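Local coordinates for glutamate receptor IIB (Drosophila melanogaster, PDB 4WXJ), which binds glutamate through the ligand-binding domain given here and probably forms part of a glutamate-gated ion channel in the postsynaptic membrane, at residues A[14-19]-A[66-71]; A[119-124]-A[186-191]; A[142-147]-A[175-180]; A[148-153]-A[198-203]. All blocks are in the same frame, centred on the assembly; numbering follows the deposited sequence. Where two conformers were deposited one is given.

Contacts 1 and 4 both touch the bound glutamate, from different lobes: contact 1 lays an aromatic ring against it, whereas contact 4 holds it mainly with N-H groups, a hydroxyl and a carboxylate. All touching residues of contact 4 are buried; contact 2 is mostly buried, with Tyr123 and Lys189 partly exposed, and consists mainly of van der Waals packing of a helix on the sheet that contact 4 also reaches. Strands 108-123 and 195-200, neighbours in that sheet, tie the two together. Contacts 1 and 3 are partly buried. Contact 3, with more exposed residues, mixes backbone hydrogen bonds with a surface salt bridge, meets contact 4 through Thr144 and Ser151, and touches contact 1 where Ser70 packs on Gly147.

Contact 1 (A[14-19]-A[66-71]); sequences ATRVGK and NKYGSY. With GLU (glutamic acid), chain C.
Arg16 lays its guanidinium flat on the ring of Tyr68, the two planes only 14° apart, in an off-centre cation-pi stack. Arg16 CD also sits over the ring centre at 3.6 Å from the centroid, a CH-pi contact. A bend about CG-CD (chi3 -59°) turns the guanidinium back over the ring. The opposite face of Tyr68 is covered by the bound glutamate, whose CB lies 3.6 Å from Tyr68 CZ, so the tyrosine is sandwiched between cation and ligand. Arg16 also grips one acceptor side-on, with NE at 3.0 Å and NH2 at 3.1 Å from Asn66 O, which fixes the guanidinium's rotation. A water accepts from Arg16 NH1 and donates to Tyr68 OH, which is also bonded to Asp96. Without the guanidinium, as with an alanine in place of Arg16, Tyr68 would probably lose the support on one face and Asn66 O both donors. Asn66 has the left-handed backbone conformation (phi 55°) that asparagine tolerates well, and its side chain crosses Val17 at about a right angle: OD1 receives Val17 N at 2.6 Å in the carbonyl plane, on a lone pair, and ND2 gives a weak bond to Val17 O. The contact joins the C-terminal part of strand 10-15, the middle strand of a parallel sheet, and the residues after it to the loop that follows strand 57-62.

Contact 2 (A[119-124]-A[186-191]); sequences SILSYK and DRVKLS
Val188 presses both of its methyl groups against the strand that carries Leu121, Ser122 and Tyr123, and it contributes the largest share of the contact, largely by packing on backbone. Its CG1 meets the main chain, 3.5 Å from Tyr123 N, while CG2 comes 3.9 Å from Leu121 O. With CG1 opposite the valine's own nitrogen (chi1 174°), the methyls settle at successive points along the strand. Leu121 and Tyr123, alternate residues on one side of the strand, both direct their CB toward the helix; Leu121 CD2 lies 4.5 Å from Val188 CG2, a looser approach. A compact branched residue suits this place, where a helix comes down almost directly on main-chain atoms.

A second kind of contact sets an aromatic ring against helix carbonyls. Tyr123 CD1 is 3.6 Å from Val188 O and Tyr123 CE1 is 3.7 Å from Lys189 O, with the oxygens approaching the ring obliquely.

No side-chain hydrogen bond joins the two segments; Ser122 and Ser191 bond within theirs. Ser122, whose CB points away from the helix, has OG donating to Tyr123 O at 3.0 Å, besides bonding to Thr126; Ser191 OG donates back to Arg187 O at 2.6 Å. Lys189 reaches instead to Asn211.

The segment axes pass 7.7 Å apart at 28°, an alpha/beta layer of the second lobe of the ligand-binding clamshell, in which helix 181-191 covers strands 108-123 and 195-200 of the mixed sheet.

Contact 3 (A[142-147]-A[175-180]); sequences FGTIRG and DAFTKN
Ile145 and Thr178 form a single beta bridge, closed by Thr178 N to Thr144 O at 3.0 Å and by a nearly straight bond, 175° at the hydrogen, from Arg146 N to Thr178 O at 2.7 Å. Beside it, Gly143 CA offers a C-H to Ala176 O at 3.4 Å; a side chain there would collide with that oxygen, so glycine suits the position. Thr144 and Phe177 lie side by side and point the same way, with Thr144 OG1 at the ring edge, 3.5 Å from Phe177 CD1, and hydrogen-bonded to Ser151. Ile145 packs on the backbone of Lys179 and Asn180, with its CG1 3.7 Å from Asn180 C, and also touches the bound glutamate. At the exposed side the chain of Arg146 bends at chi3 to bring NH2 to Asp175 OD2; Arg146 has two conformers, and in the one described this salt bridge is unusually short, so its detail is doubtful. The other oxygen, Asp175 OD1, accepts from Phe177 N at 3.1 Å. The result is a loop with an Asx turn at Asp175 and a helix N-cap at Asn180, which bonds Glu183 N, running beside the segment whose Ile145 lines the glutamate pocket.

Contact 4 (A[148-153]-A[198-203]); sequences GATSVY and LMETTN. With GLU (glutamic acid), chain C.
Thr150 packs against Leu198 and Glu200, and each of its side-chain atoms has its own task. CB stands 3.5 Å from OE1 of the bound glutamate. With CG2 placed opposite the backbone nitrogen, that methyl turns to the strand, 3.8 Å from Leu198 O, while OG1 (chi1 -61°) swings to the ligand. There Thr150 OG1 donates to the ligand's OE1 at 2.7 Å, lies 3.8 Å from Glu200 CG, and accepts from a water that also donates to Glu200 OE2. Threonine thus supplies a methyl for the strand and a hydroxyl for the pocket from one small residue. Backbone N-H groups of the helix start add to the grip: Thr150 N holds the ligand's OE2 at 3.1 Å and Ala149 N its OXT at 2.9 Å. A side chain on Gly148, at the N-cap, would clash with the ligand's OE2. The ligand's N lies 2.9 Å from Glu200 OE1 and bonds more weakly to Glu200 OE2, which also bonds to Thr98. Replacing Glu200 with a glutamine would probably leave the amino group without its opposite charge. The charges are probably balanced: Glu200 faces the amino group, while the helix N-terminus, with Arg103, receives the carboxylates.

Contact 1 (A[14-19]-A[66-71])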
loop_
_atom_site.group_PDB
_atom_site.type_symbol
_atom_site.label_atom_id
_atom_site.label_comp_id
_atom_site.label_asym_id
_atom_site.label_seq_id
_atom_site.Cartn_x
_atom_site.Cartn_y
_atom_site.Cartn_z
ATOM N N ALA A 14 1.477 -1.801 14.714
ATOM C CA ALA A 14 0.259 -1.314 14.083
ATOM C C ALA A 14 0.232 -1.731 12.617
ATOM O O ALA A 14 1.219 -1.576 11.901
ATOM C CB ALA A 14 0.155 0.197 14.211
ATOM N N THR A 15 -0.900 -2.265 12.177
ATOM C CA THR A 15 -1.060 -2.670 10.789
ATOM C C THR A 15 -2.509 -2.483 10.361
ATOM O O THR A 15 -3.313 -1.908 11.097
ATOM C CB THR A 15 -0.635 -4.139 10.573
ATOM O OG1 THR A 15 -0.736 -4.476 9.183
ATOM C CG2 THR A 15 -1.502 -5.085 11.392
ATOM N N ARG A 16 -2.830 -2.959 9.163
ATOM C CA ARG A 16 -4.193 -2.911 8.654
ATOM C C ARG A 16 -4.498 -4.206 7.920
ATOM O O ARG A 16 -3.594 -4.864 7.405
ATOM C CB ARG A 16 -4.392 -1.708 7.726
ATOM C CG ARG A 16 -3.601 -1.783 6.426
ATOM C CD ARG A 16 -3.823 -0.547 5.563
ATOM N NE ARG A 16 -5.231 -0.355 5.221
ATOM C CZ ARG A 16 -5.858 -0.969 4.220
ATOM N NH1 ARG A 16 -5.211 -1.831 3.445
ATOM N NH2 ARG A 16 -7.141 -0.722 3.995
ATOM N N VAL A 17 -5.773 -4.573 7.879
ATOM C CA VAL A 17 -6.190 -5.798 7.210
ATOM C C VAL A 17 -6.240 -5.585 5.704
ATOM O O VAL A 17 -6.975 -4.735 5.206
ATOM C CB VAL A 17 -7.562 -6.273 7.719
ATOM C CG1 VAL A 17 -8.043 -7.487 6.929
ATOM C CG2 VAL A 17 -7.482 -6.601 9.205
ATOM N N GLY A 18 -5.448 -6.369 4.982
ATOM C CA GLY A 18 -5.384 -6.269 3.538
ATOM C C GLY A 18 -4.383 -7.258 2.984
ATOM O O GLY A 18 -3.192 -7.188 3.287
ATOM N N LYS A 19 -4.871 -8.192 2.177
ATOM C CA LYS A 19 -4.024 -9.237 1.626
ATOM C C LYS A 19 -3.129 -8.677 0.529
ATOM O O LYS A 19 -3.494 -7.701 -0.126
ATOM C CB LYS A 19 -4.878 -10.378 1.078
ATOM C CG LYS A 19 -5.661 -11.124 2.143
ATOM C CD LYS A 19 -6.603 -12.141 1.523
ATOM C CE LYS A 19 -7.306 -12.968 2.587
ATOM N NZ LYS A 19 -8.360 -13.844 2.003
ATOM N N ASN A 66 -8.730 0.880 10.158
ATOM C CA ASN A 66 -8.123 0.110 9.068
ATOM C C ASN A 66 -7.605 0.976 7.920
ATOM O O ASN A 66 -7.614 0.552 6.763
ATOM C CB ASN A 66 -9.126 -0.912 8.522
ATOM C CG ASN A 66 -8.447 -2.082 7.822
ATOM O OD1 ASN A 66 -7.673 -2.817 8.434
ATOM N ND2 ASN A 66 -8.743 -2.263 6.538
ATOM N N LYS A 67 -7.146 2.183 8.242
ATOM C CA LYS A 67 -6.611 3.096 7.234
ATOM C C LYS A 67 -5.085 3.079 7.209
ATOM O O LYS A 67 -4.438 2.756 8.207
ATOM C CB LYS A 67 -7.110 4.520 7.488
ATOM C CG LYS A 67 -8.604 4.696 7.283
ATOM C CD LYS A 67 -9.002 6.158 7.394
ATOM C CE LYS A 67 -10.487 6.356 7.145
ATOM N NZ LYS A 67 -10.852 7.800 7.096
ATOM N N TYR A 68 -4.514 3.426 6.057
ATOM C CA TYR A 68 -3.068 3.555 5.929
ATOM C C TYR A 68 -2.571 4.717 6.780
ATOM O O TYR A 68 -1.750 4.539 7.680
ATOM C CB TYR A 68 -2.663 3.780 4.470
ATOM C CG TYR A 68 -2.852 2.591 3.554
ATOM C CD1 TYR A 68 -4.069 2.355 2.929
ATOM C CD2 TYR A 68 -1.803 1.720 3.291
ATOM C CE1 TYR A 68 -4.240 1.276 2.079
ATOM C CE2 TYR A 68 -1.963 0.638 2.443
ATOM C CZ TYR A 68 -3.186 0.422 1.841
ATOM O OH TYR A 68 -3.351 -0.651 0.997
ATOM N N GLY A 69 -3.081 5.908 6.476
ATOM C CA GLY A 69 -2.687 7.119 7.169
ATOM C C GLY A 69 -2.585 8.304 6.228
ATOM O O GLY A 69 -1.739 8.330 5.332
ATOM N N SER A 70 -3.458 9.285 6.433
ATOM C CA SER A 70 -3.457 10.505 5.635
ATOM C C SER A 70 -3.780 11.705 6.513
ATOM O O SER A 70 -4.367 11.559 7.585
ATOM C CB SER A 70 -4.469 10.407 4.492
ATOM O OG SER A 70 -5.795 10.442 4.986
ATOM N N TYR A 71 -3.391 12.887 6.049
ATOM C CA TYR A 71 -3.631 14.125 6.778
ATOM C C TYR A 71 -4.933 14.774 6.323
ATOM O O TYR A 71 -5.126 15.028 5.135
ATOM C CB TYR A 71 -2.460 15.088 6.579
ATOM C CG TYR A 71 -2.663 16.452 7.194
ATOM C CD1 TYR A 71 -2.535 16.647 8.563
ATOM C CD2 TYR A 71 -2.968 17.549 6.402
ATOM C CE1 TYR A 71 -2.714 17.896 9.126
ATOM C CE2 TYR A 71 -3.148 18.800 6.954
ATOM C CZ TYR A 71 -3.020 18.969 8.316
ATOM O OH TYR A 71 -3.199 20.217 8.865
HETATM N N GLU C . 0.625 1.906 -0.305
HETATM C CA GLU C . -0.285 3.078 -0.429
HETATM C C GLU C . -0.163 3.976 0.796
HETATM O O GLU C . 0.718 3.769 1.633
HETATM C CB GLU C . -1.728 2.611 -0.608
HETATM C CG GLU C . -2.030 2.015 -1.975
HETATM C CD GLU C . -2.289 3.061 -3.052
HETATM O OE1 GLU C . -2.368 2.677 -4.237
HETATM O OE2 GLU C . -2.418 4.261 -2.722
HETATM O OXT GLU C . -0.928 4.925 0.980
HETATM O O HOH W 1 -5.866 -1.754 0.553
#

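Contact 2 (A[119-124]-A[186-191])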
loop_
_atom_site.group_PDB
_atom_site.type_symbol
_atom_site.label_atom_id
_atom_site.label_comp_id
_atom_site.label_asym_id
_atom_site.label_seq_id
_atom_site.Cartn_x
_atom_site.Cartn_y
_atom_site.Cartn_z
ATOM N N SER A 119 0.586 1.697 -11.699
ATOM C CA SER A 119 0.067 1.347 -13.012
ATOM C C SER A 119 -1.457 1.323 -12.992
ATOM O O SER A 119 -2.083 1.722 -12.007
ATOM C CB SER A 119 0.623 -0.004 -13.468
ATOM O OG SER A 119 0.453 -0.173 -14.867
ATOM N N ILE A 120 -2.044 0.856 -14.090
ATOM C CA ILE A 120 -3.485 0.924 -14.291
ATOM C C ILE A 120 -4.111 -0.469 -14.322
ATOM O O ILE A 120 -3.775 -1.286 -15.177
ATOM C CB ILE A 120 -3.825 1.653 -15.607
ATOM C CG1 ILE A 120 -3.163 3.035 -15.649
ATOM C CG2 ILE A 120 -5.338 1.788 -15.770
ATOM C CD1 ILE A 120 -3.120 3.645 -17.034
ATOM N N LEU A 121 -5.021 -0.730 -13.387
ATOM C CA LEU A 121 -5.799 -1.966 -13.396
ATOM C C LEU A 121 -7.083 -1.735 -14.178
ATOM O O LEU A 121 -7.837 -0.804 -13.884
ATOM C CB LEU A 121 -6.118 -2.432 -11.973
ATOM C CG LEU A 121 -6.978 -3.698 -11.870
ATOM C CD1 LEU A 121 -6.244 -4.899 -12.440
ATOM C CD2 LEU A 121 -7.391 -3.956 -10.432
ATOM N N SER A 122 -7.328 -2.587 -15.168
ATOM C CA SER A 122 -8.472 -2.420 -16.054
ATOM C C SER A 122 -9.180 -3.738 -16.345
ATOM O O SER A 122 -8.609 -4.818 -16.189
ATOM C CB SER A 122 -8.030 -1.781 -17.369
ATOM O OG SER A 122 -9.124 -1.657 -18.261
ATOM N N TYR A 123 -10.435 -3.628 -16.764
ATOM C CA TYR A 123 -11.186 -4.767 -17.264
ATOM C C TYR A 123 -10.684 -5.078 -18.667
ATOM O O TYR A 123 -10.401 -4.162 -19.438
ATOM C CB TYR A 123 -12.686 -4.462 -17.275
ATOM C CG TYR A 123 -13.578 -5.681 -17.308
ATOM C CD1 TYR A 123 -14.013 -6.278 -16.132
ATOM C CD2 TYR A 123 -13.997 -6.229 -18.513
ATOM C CE1 TYR A 123 -14.832 -7.390 -16.154
ATOM C CE2 TYR A 123 -14.817 -7.342 -18.546
ATOM C CZ TYR A 123 -15.232 -7.917 -17.363
ATOM O OH TYR A 123 -16.048 -9.026 -17.390
ATOM N N LYS A 124 -10.556 -6.359 -18.991
ATOM C CA LYS A 124 -10.093 -6.761 -20.315
ATOM C C LYS A 124 -11.058 -6.297 -21.402
ATOM O O LYS A 124 -12.260 -6.170 -21.167
ATOM C CB LYS A 124 -9.914 -8.280 -20.380
ATOM C CG LYS A 124 -8.622 -8.770 -19.750
ATOM C CD LYS A 124 -8.497 -10.281 -19.830
ATOM C CE LYS A 124 -7.100 -10.737 -19.444
ATOM N NZ LYS A 124 -7.056 -12.184 -19.095
ATOM N N ASP A 186 -12.843 -4.529 -6.872
ATOM C CA ASP A 186 -14.255 -4.888 -6.981
ATOM C C ASP A 186 -14.978 -3.959 -7.951
ATOM O O ASP A 186 -15.852 -4.389 -8.698
ATOM C CB ASP A 186 -14.943 -4.837 -5.613
ATOM C CG ASP A 186 -14.427 -5.894 -4.652
ATOM O OD1 ASP A 186 -13.683 -6.800 -5.088
ATOM O OD2 ASP A 186 -14.773 -5.816 -3.454
ATOM N N ARG A 187 -14.607 -2.683 -7.937
ATOM C CA ARG A 187 -15.270 -1.698 -8.782
ATOM C C ARG A 187 -14.910 -1.880 -10.258
ATOM O O ARG A 187 -15.749 -1.669 -11.130
ATOM C CB ARG A 187 -14.916 -0.282 -8.326
ATOM C CG ARG A 187 -15.701 0.798 -9.045
ATOM C CD ARG A 187 -15.522 2.157 -8.390
ATOM N NE ARG A 187 -16.164 3.215 -9.162
ATOM C CZ ARG A 187 -16.150 4.501 -8.829
ATOM N NH1 ARG A 187 -15.525 4.903 -7.728
ATOM N NH2 ARG A 187 -16.763 5.390 -9.600
ATOM N N VAL A 188 -13.668 -2.265 -10.539
ATOM C CA VAL A 188 -13.255 -2.522 -11.916
ATOM C C VAL A 188 -14.001 -3.735 -12.469
ATOM O O VAL A 188 -14.450 -3.732 -13.617
ATOM C CB VAL A 188 -11.734 -2.762 -12.023
ATOM C CG1 VAL A 188 -11.347 -3.176 -13.445
ATOM C CG2 VAL A 188 -10.970 -1.515 -11.621
ATOM N N LYS A 189 -14.124 -4.771 -11.646
ATOM C CA LYS A 189 -14.817 -5.991 -12.044
ATOM C C LYS A 189 -16.298 -5.723 -12.310
ATOM O O LYS A 189 -16.834 -6.128 -13.341
ATOM C CB LYS A 189 -14.652 -7.068 -10.966
ATOM C CG LYS A 189 -13.241 -7.639 -10.890
ATOM C CD LYS A 189 -12.893 -8.166 -9.503
ATOM C CE LYS A 189 -13.585 -9.481 -9.194
ATOM N NZ LYS A 189 -13.144 -10.028 -7.878
ATOM N N LEU A 190 -16.947 -5.027 -11.384
ATOM C CA LEU A 190 -18.373 -4.738 -11.497
ATOM C C LEU A 190 -18.691 -3.787 -12.651
ATOM O O LEU A 190 -19.798 -3.803 -13.188
ATOM C CB LEU A 190 -18.894 -4.139 -10.188
ATOM C CG LEU A 190 -18.917 -5.068 -8.971
ATOM C CD1 LEU A 190 -19.141 -4.266 -7.697
ATOM C CD2 LEU A 190 -19.993 -6.131 -9.127
ATOM N N SER A 191 -17.718 -2.961 -13.025
ATOM C CA SER A 191 -17.940 -1.899 -14.000
ATOM C C SER A 191 -17.814 -2.374 -15.448
ATOM O O SER A 191 -18.174 -1.648 -16.375
ATOM C CB SER A 191 -16.961 -0.752 -13.743
ATOM O OG SER A 191 -17.269 -0.095 -12.525
#

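Contact 3 (A[142-147]-A[175-180])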
loop_
_atom_site.group_PDB
_atom_site.type_symbol
_atom_site.label_atom_id
_atom_site.label_comp_id
_atom_site.label_asym_id
_atom_site.label_seq_id
_atom_site.Cartn_x
_atom_site.Cartn_y
_atom_site.Cartn_z
ATOM N N PHE A 142 -11.808 6.810 -13.876
ATOM C CA PHE A 142 -10.714 6.193 -13.135
ATOM C C PHE A 142 -10.458 6.904 -11.812
ATOM O O PHE A 142 -10.814 8.071 -11.646
ATOM C CB PHE A 142 -9.437 6.183 -13.979
ATOM C CG PHE A 142 -9.087 7.520 -14.567
ATOM C CD1 PHE A 142 -9.585 7.898 -15.803
ATOM C CD2 PHE A 142 -8.255 8.395 -13.889
ATOM C CE1 PHE A 142 -9.264 9.126 -16.347
ATOM C CE2 PHE A 142 -7.930 9.625 -14.430
ATOM C CZ PHE A 142 -8.436 9.990 -15.661
ATOM N N GLY A 143 -9.843 6.191 -10.872
ATOM C CA GLY A 143 -9.555 6.754 -9.567
ATOM C C GLY A 143 -8.549 5.960 -8.757
ATOM O O GLY A 143 -7.971 4.983 -9.241
ATOM N N THR A 144 -8.350 6.393 -7.514
ATOM C CA THR A 144 -7.371 5.794 -6.612
ATOM C C THR A 144 -7.968 5.605 -5.224
ATOM O O THR A 144 -9.123 5.948 -4.979
ATOM C CB THR A 144 -6.102 6.670 -6.478
ATOM O OG1 THR A 144 -6.429 7.891 -5.801
ATOM C CG2 THR A 144 -5.510 6.990 -7.838
ATOM N N ILE A 145 -7.167 5.066 -4.312
ATOM C CA ILE A 145 -7.558 4.999 -2.913
ATOM C C ILE A 145 -7.554 6.406 -2.330
ATOM O O ILE A 145 -6.603 7.164 -2.517
ATOM C CB ILE A 145 -6.622 4.090 -2.107
ATOM C CG1 ILE A 145 -6.794 2.643 -2.567
ATOM C CG2 ILE A 145 -6.916 4.200 -0.610
ATOM C CD1 ILE A 145 -5.712 1.709 -2.074
ATOM N N ARG A 146 -8.622 6.737 -1.615
ATOM C CA ARG A 146 -8.784 8.056 -1.018
ATOM C C ARG A 146 -7.696 8.330 0.016
ATOM O O ARG A 146 -7.564 7.599 0.996
ATOM C CB ARG A 146 -10.170 8.160 -0.378
ATOM C CG ARG A 146 -10.516 9.531 0.182
ATOM C CD ARG A 146 -11.942 9.565 0.724
ATOM N NE ARG A 146 -12.922 9.142 -0.278
ATOM C CZ ARG A 146 -13.446 7.920 -0.372
ATOM N NH1 ARG A 146 -13.108 6.959 0.480
ATOM N NH2 ARG A 146 -14.324 7.657 -1.330
ATOM N N GLY A 147 -6.914 9.382 -0.210
ATOM C CA GLY A 147 -5.864 9.755 0.718
ATOM C C GLY A 147 -4.673 8.811 0.714
ATOM O O GLY A 147 -3.806 8.901 1.584
ATOM N N ASP A 175 -18.235 9.561 -7.110
ATOM C CA ASP A 175 -16.905 9.639 -6.514
ATOM C C ASP A 175 -15.971 8.599 -7.124
ATOM O O ASP A 175 -16.275 7.407 -7.132
ATOM C CB ASP A 175 -16.993 9.447 -4.998
ATOM C CG ASP A 175 -15.637 9.466 -4.325
ATOM O OD1 ASP A 175 -14.711 10.116 -4.853
ATOM O OD2 ASP A 175 -15.496 8.831 -3.259
ATOM N N ALA A 176 -14.838 9.062 -7.644
ATOM C CA ALA A 176 -13.900 8.185 -8.332
ATOM C C ALA A 176 -12.998 7.444 -7.352
ATOM O O ALA A 176 -12.372 6.448 -7.712
ATOM C CB ALA A 176 -13.060 8.986 -9.318
ATOM N N PHE A 177 -12.942 7.919 -6.111
ATOM C CA PHE A 177 -12.034 7.356 -5.118
ATOM C C PHE A 177 -12.666 6.210 -4.326
ATOM O O PHE A 177 -13.888 6.103 -4.235
ATOM C CB PHE A 177 -11.561 8.454 -4.168
ATOM C CG PHE A 177 -10.847 9.578 -4.862
ATOM C CD1 PHE A 177 -9.481 9.521 -5.077
ATOM C CD2 PHE A 177 -11.544 10.687 -5.311
ATOM C CE1 PHE A 177 -8.821 10.551 -5.719
ATOM C CE2 PHE A 177 -10.891 11.720 -5.954
ATOM C CZ PHE A 177 -9.527 11.652 -6.158
ATOM N N THR A 178 -11.811 5.359 -3.758
ATOM C CA THR A 178 -12.244 4.185 -3.002
ATOM C C THR A 178 -11.550 4.137 -1.643
ATOM O O THR A 178 -10.595 4.876 -1.404
ATOM C CB THR A 178 -11.943 2.884 -3.763
ATOM O OG1 THR A 178 -10.526 2.703 -3.859
ATOM C CG2 THR A 178 -12.545 2.926 -5.161
ATOM N N LYS A 179 -12.021 3.260 -0.762
ATOM C CA LYS A 179 -11.486 3.188 0.596
ATOM C C LYS A 179 -10.252 2.289 0.685
ATOM O O LYS A 179 -9.440 2.439 1.597
ATOM C CB LYS A 179 -12.563 2.696 1.571
ATOM C CG LYS A 179 -12.799 1.195 1.564
ATOM C CD LYS A 179 -13.989 0.814 2.437
ATOM C CE LYS A 179 -13.680 1.018 3.914
ATOM N NZ LYS A 179 -14.793 0.564 4.793
ATOM N N ASN A 180 -10.114 1.355 -0.251
ATOM C CA ASN A 180 -8.976 0.437 -0.245
ATOM C C ASN A 180 -8.802 -0.287 -1.578
ATOM O O ASN A 180 -9.586 -0.087 -2.505
ATOM C CB ASN A 180 -9.129 -0.582 0.891
ATOM C CG ASN A 180 -10.456 -1.328 0.842
ATOM O OD1 ASN A 180 -10.993 -1.608 -0.230
ATOM N ND2 ASN A 180 -10.990 -1.652 2.014
#

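Contact 4 (A[148-153]-A[198-203])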
loop_
_atom_site.group_PDB
_atom_site.type_symbol
_atom_site.label_atom_id
_atom_site.label_comp_id
_atom_site.label_asym_id
_atom_site.label_seq_id
_atom_site.Cartn_x
_atom_site.Cartn_y
_atom_site.Cartn_z
ATOM N N GLY A 148 -4.627 7.906 -0.260
ATOM C CA GLY A 148 -3.529 6.960 -0.370
ATOM C C GLY A 148 -2.314 7.579 -1.034
ATOM O O GLY A 148 -2.349 8.736 -1.452
ATOM N N ALA A 149 -1.237 6.809 -1.139
ATOM C CA ALA A 149 0.011 7.319 -1.699
ATOM C C ALA A 149 -0.075 7.519 -3.211
ATOM O O ALA A 149 0.637 8.353 -3.770
ATOM C CB ALA A 149 1.157 6.384 -1.364
ATOM N N THR A 150 -0.926 6.750 -3.881
ATOM C CA THR A 150 -1.076 6.896 -5.324
ATOM C C THR A 150 -1.779 8.216 -5.640
ATOM O O THR A 150 -1.500 8.843 -6.662
ATOM C CB THR A 150 -1.852 5.722 -5.939
ATOM O OG1 THR A 150 -1.129 4.505 -5.710
ATOM C CG2 THR A 150 -2.029 5.917 -7.441
ATOM N N SER A 151 -2.684 8.635 -4.759
ATOM C CA SER A 151 -3.286 9.963 -4.865
ATOM C C SER A 151 -2.214 11.041 -4.774
ATOM O O SER A 151 -2.281 12.054 -5.471
ATOM C CB SER A 151 -4.332 10.185 -3.771
ATOM O OG SER A 151 -5.546 9.530 -4.085
ATOM N N VAL A 152 -1.232 10.817 -3.903
ATOM C CA VAL A 152 -0.142 11.768 -3.717
ATOM C C VAL A 152 0.666 11.929 -4.997
ATOM O O VAL A 152 1.126 13.027 -5.310
ATOM C CB VAL A 152 0.802 11.335 -2.570
ATOM C CG1 VAL A 152 2.008 12.269 -2.475
ATOM C CG2 VAL A 152 0.054 11.299 -1.246
ATOM N N TYR A 153 0.843 10.834 -5.732
ATOM C CA TYR A 153 1.633 10.864 -6.959
ATOM C C TYR A 153 1.053 11.862 -7.956
ATOM O O TYR A 153 1.790 12.572 -8.635
ATOM C CB TYR A 153 1.701 9.471 -7.596
ATOM C CG TYR A 153 2.344 9.469 -8.969
ATOM C CD1 TYR A 153 1.578 9.613 -10.118
ATOM C CD2 TYR A 153 3.719 9.331 -9.112
ATOM C CE1 TYR A 153 2.161 9.619 -11.373
ATOM C CE2 TYR A 153 4.311 9.335 -10.365
ATOM C CZ TYR A 153 3.527 9.480 -11.491
ATOM O OH TYR A 153 4.113 9.484 -12.736
ATOM N N LEU A 198 -6.219 3.051 -10.642
ATOM C CA LEU A 198 -4.809 3.396 -10.549
ATOM C C LEU A 198 -4.270 2.932 -9.203
ATOM O O LEU A 198 -4.762 3.341 -8.148
ATOM C CB LEU A 198 -4.620 4.900 -10.732
ATOM C CG LEU A 198 -4.801 5.394 -12.167
ATOM C CD1 LEU A 198 -5.512 6.733 -12.184
ATOM C CD2 LEU A 198 -3.461 5.487 -12.876
ATOM N N MET A 199 -3.264 2.065 -9.242
ATOM C CA MET A 199 -2.777 1.410 -8.036
ATOM C C MET A 199 -1.309 1.035 -8.161
ATOM O O MET A 199 -0.711 1.154 -9.228
ATOM C CB MET A 199 -3.608 0.159 -7.746
ATOM C CG MET A 199 -3.493 -0.917 -8.813
ATOM S SD MET A 199 -4.726 -2.224 -8.645
ATOM C CE MET A 199 -4.373 -2.834 -6.998
ATOM N N GLU A 200 -0.741 0.573 -7.055
ATOM C CA GLU A 200 0.660 0.199 -7.010
ATOM C C GLU A 200 0.871 -1.168 -7.654
ATOM O O GLU A 200 0.027 -2.058 -7.536
ATOM C CB GLU A 200 1.149 0.218 -5.563
ATOM C CG GLU A 200 1.188 1.633 -4.993
ATOM C CD GLU A 200 1.419 1.676 -3.494
ATOM O OE1 GLU A 200 1.196 0.650 -2.822
ATOM O OE2 GLU A 200 1.821 2.745 -2.990
ATOM N N THR A 201 1.997 -1.316 -8.346
ATOM C CA THR A 201 2.258 -2.489 -9.176
ATOM C C THR A 201 2.282 -3.787 -8.373
ATOM O O THR A 201 1.904 -4.845 -8.880
ATOM C CB THR A 201 3.591 -2.340 -9.925
ATOM O OG1 THR A 201 4.627 -1.998 -8.996
ATOM C CG2 THR A 201 3.480 -1.251 -10.977
ATOM N N THR A 202 2.723 -3.699 -7.125
ATOM C CA THR A 202 2.718 -4.846 -6.227
ATOM C C THR A 202 1.309 -5.391 -6.055
ATOM O O THR A 202 1.039 -6.565 -6.322
ATOM C CB THR A 202 3.282 -4.475 -4.846
ATOM O OG1 THR A 202 2.665 -3.263 -4.389
ATOM C CG2 THR A 202 4.780 -4.273 -4.927
ATOM N N ASN A 203 0.409 -4.521 -5.612
ATOM C CA ASN A 203 -0.974 -4.904 -5.369
ATOM C C ASN A 203 -1.682 -5.279 -6.661
ATOM O O ASN A 203 -2.530 -6.170 -6.676
ATOM C CB ASN A 203 -1.720 -3.766 -4.672
ATOM C CG ASN A 203 -1.102 -3.399 -3.339
ATOM O OD1 ASN A 203 -0.600 -4.262 -2.620
ATOM N ND2 ASN A 203 -1.129 -2.113 -3.004
HETATM N N GLU C . 0.625 1.906 -0.305
HETATM C CA GLU C . -0.285 3.078 -0.429
HETATM C C GLU C . -0.163 3.976 0.796
HETATM O O GLU C . 0.718 3.769 1.633
HETATM C CB GLU C . -1.728 2.611 -0.608
HETATM C CG GLU C . -2.030 2.015 -1.975
HETATM C CD GLU C . -2.289 3.061 -3.052
HETATM O OE1 GLU C . -2.368 2.677 -4.237
HETATM O OE2 GLU C . -2.418 4.261 -2.722
HETATM O OXT GLU C . -0.928 4.925 0.980
HETATM O O HOH W 2 1.841 4.955 -4.706
#